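PDB 3KS6: glycerophosphoryl diester phosphodiesterase from Agrobacterium tumefaciens str. C58, which belongs to the glycerophosphoryl diester phosphodiesterase family, whose members are built on a TIM barrel, and carries a bound magnesium ion. Local coordinates for residues R156-S161 with H180-I185. Numbering follows the deposited sequence.
Sequences RLWLVS and HSIHEI
Arg-156 reaches from the start of strand 156-160 to Ser-181, the positive-phi residue of the Schellman motif that ends helix 162-179. Its long chain, bent at chi3 (-72°), brings the guanidinium edge onto the Ser-181 carbonyl. NH1 of Arg-156 donates to Ser-181 O at 3.1 Å, and NH2 adds a weak bond to the same oxygen. The acceptor lies near the guanidinium plane, but NH1 stands 46° out of the carbonyl plane. Arginine suits this partly exposed place, since its two terminal guanidinium nitrogens can share one acceptor and NH2 still reach, weakly, a water that also contacts His-183 NE2.

Trp-158 and Ile-185 form the parallel bridge proper. Trp-158 N donates to Glu-184 O at 3.0 Å, nearly straight at 166°, and Ile-185 CA approaches Trp-158 O at 3.1 Å in a CA-H...O contact. Both side chains leave the same face of the sheet, where apolar groups pack together: Trp-158 CB meets Ile-182 CG2 at 3.7 Å, and Ile-185 CB meets Val-160 CG2 at 4.0 Å. On the other face the extended Glu-184 chain runs across Leu-157, its CG 3.7 Å from Leu-157 CB; its carboxylate takes a water shared with Arg-156 O and a salt bridge from Lys-227.

The contact closes the right-handed beta-alpha-beta unit of strand 156-160, helix 162-179 and strand 184-188, a repeating element of the TIM barrel. Trp-158 packs against helices 142-151 and 162-179, Val-160 against the latter, and strand 135-139 pairs with the far edge of strand 156-160.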
# COMPACT_ATOMS: atom_id res chain seq x y z
N ARG A 156 -6.26 -10.13 1.25
CA ARG A 156 -6.77 -8.87 0.69
C ARG A 156 -7.23 -7.95 1.82
O ARG A 156 -7.74 -8.44 2.85
CB ARG A 156 -7.97 -9.14 -0.21
CG ARG A 156 -7.69 -9.95 -1.48
CD ARG A 156 -8.96 -10.68 -2.01
NE ARG A 156 -9.37 -11.82 -1.17
CZ ARG A 156 -10.49 -11.90 -0.44
NH1 ARG A 156 -11.39 -10.94 -0.46
NH2 ARG A 156 -10.73 -12.97 0.31
N LEU A 157 -7.08 -6.64 1.62
CA LEU A 157 -7.65 -5.67 2.54
C LEU A 157 -8.26 -4.50 1.75
O LEU A 157 -7.66 -4.02 0.79
CB LEU A 157 -6.67 -5.19 3.59
CG LEU A 157 -5.60 -4.17 3.22
CD1 LEU A 157 -6.08 -2.76 3.45
CD2 LEU A 157 -4.30 -4.37 4.00
N TRP A 158 -9.43 -4.07 2.21
CA TRP A 158 -10.19 -2.98 1.61
C TRP A 158 -9.83 -1.69 2.30
O TRP A 158 -9.96 -1.54 3.52
CB TRP A 158 -11.68 -3.27 1.69
CG TRP A 158 -12.52 -2.22 1.01
CD1 TRP A 158 -12.20 -1.48 -0.07
CD2 TRP A 158 -13.84 -1.82 1.41
NE1 TRP A 158 -13.23 -0.61 -0.37
CE2 TRP A 158 -14.24 -0.80 0.54
CE3 TRP A 158 -14.71 -2.24 2.42
CZ2 TRP A 158 -15.50 -0.19 0.64
CZ3 TRP A 158 -15.93 -1.63 2.53
CH2 TRP A 158 -16.33 -0.63 1.64
N LEU A 159 -9.34 -0.76 1.50
CA LEU A 159 -9.02 0.59 1.94
C LEU A 159 -10.28 1.41 1.88
O LEU A 159 -10.89 1.58 0.80
CB LEU A 159 -7.97 1.19 1.03
CG LEU A 159 -6.61 0.46 1.04
CD1 LEU A 159 -5.72 0.90 -0.15
CD2 LEU A 159 -5.94 0.74 2.37
N VAL A 160 -10.66 1.91 3.05
CA VAL A 160 -11.93 2.66 3.24
C VAL A 160 -11.59 4.13 3.47
O VAL A 160 -11.04 4.52 4.53
CB VAL A 160 -12.70 2.07 4.42
CG1 VAL A 160 -14.00 2.87 4.71
CG2 VAL A 160 -13.02 0.57 4.17
N SER A 161 -11.88 4.97 2.48
CA SER A 161 -11.57 6.39 2.54
C SER A 161 -12.40 7.11 3.60
O SER A 161 -13.50 6.65 3.95
CB SER A 161 -11.84 7.05 1.20
OG SER A 161 -13.23 6.96 0.91
N HIS A 180 -18.88 -8.91 0.69
CA HIS A 180 -17.84 -9.13 -0.32
C HIS A 180 -16.69 -10.06 0.09
O HIS A 180 -15.64 -10.15 -0.61
CB HIS A 180 -17.31 -7.78 -0.70
CG HIS A 180 -18.24 -7.03 -1.59
ND1 HIS A 180 -18.05 -6.96 -2.96
CD2 HIS A 180 -19.39 -6.36 -1.34
CE1 HIS A 180 -19.03 -6.24 -3.50
NE2 HIS A 180 -19.85 -5.87 -2.54
N SER A 181 -16.89 -10.79 1.18
CA SER A 181 -15.88 -11.73 1.69
C SER A 181 -14.52 -11.08 1.92
O SER A 181 -13.48 -11.70 1.65
CB SER A 181 -15.71 -12.95 0.77
OG SER A 181 -16.94 -13.63 0.62
N ILE A 182 -14.54 -9.86 2.44
CA ILE A 182 -13.33 -9.11 2.80
C ILE A 182 -13.16 -9.30 4.32
O ILE A 182 -14.12 -9.13 5.07
CB ILE A 182 -13.47 -7.58 2.39
CG1 ILE A 182 -13.58 -7.46 0.85
CG2 ILE A 182 -12.30 -6.75 2.90
CD1 ILE A 182 -14.13 -6.15 0.36
N HIS A 183 -11.94 -9.63 4.73
CA HIS A 183 -11.65 -9.96 6.12
C HIS A 183 -10.84 -8.91 6.85
O HIS A 183 -10.58 -9.09 8.04
CB HIS A 183 -10.92 -11.29 6.18
CG HIS A 183 -11.64 -12.37 5.44
ND1 HIS A 183 -12.90 -12.79 5.80
CD2 HIS A 183 -11.31 -13.07 4.33
CE1 HIS A 183 -13.31 -13.72 4.97
NE2 HIS A 183 -12.37 -13.90 4.06
N GLU A 184 -10.49 -7.82 6.17
CA GLU A 184 -9.71 -6.76 6.75
C GLU A 184 -10.00 -5.44 6.05
O GLU A 184 -10.15 -5.43 4.82
CB GLU A 184 -8.22 -7.07 6.59
CG GLU A 184 -7.31 -6.02 7.18
CD GLU A 184 -5.82 -6.38 7.20
OE1 GLU A 184 -5.44 -7.55 6.96
OE2 GLU A 184 -5.03 -5.45 7.47
N ILE A 185 -10.13 -4.35 6.82
CA ILE A 185 -10.22 -3.00 6.25
C ILE A 185 -9.06 -2.17 6.75
O ILE A 185 -8.47 -2.46 7.82
CB ILE A 185 -11.58 -2.27 6.53
CG1 ILE A 185 -11.71 -1.90 8.01
CG2 ILE A 185 -12.73 -3.14 6.08
CD1 ILE A 185 -12.97 -1.09 8.38
O HOH W 1 -9.91 -10.01 2.79
O HOH W 2 -5.86 -9.22 4.93
O HOH W 3 -12.78 -15.15 1.25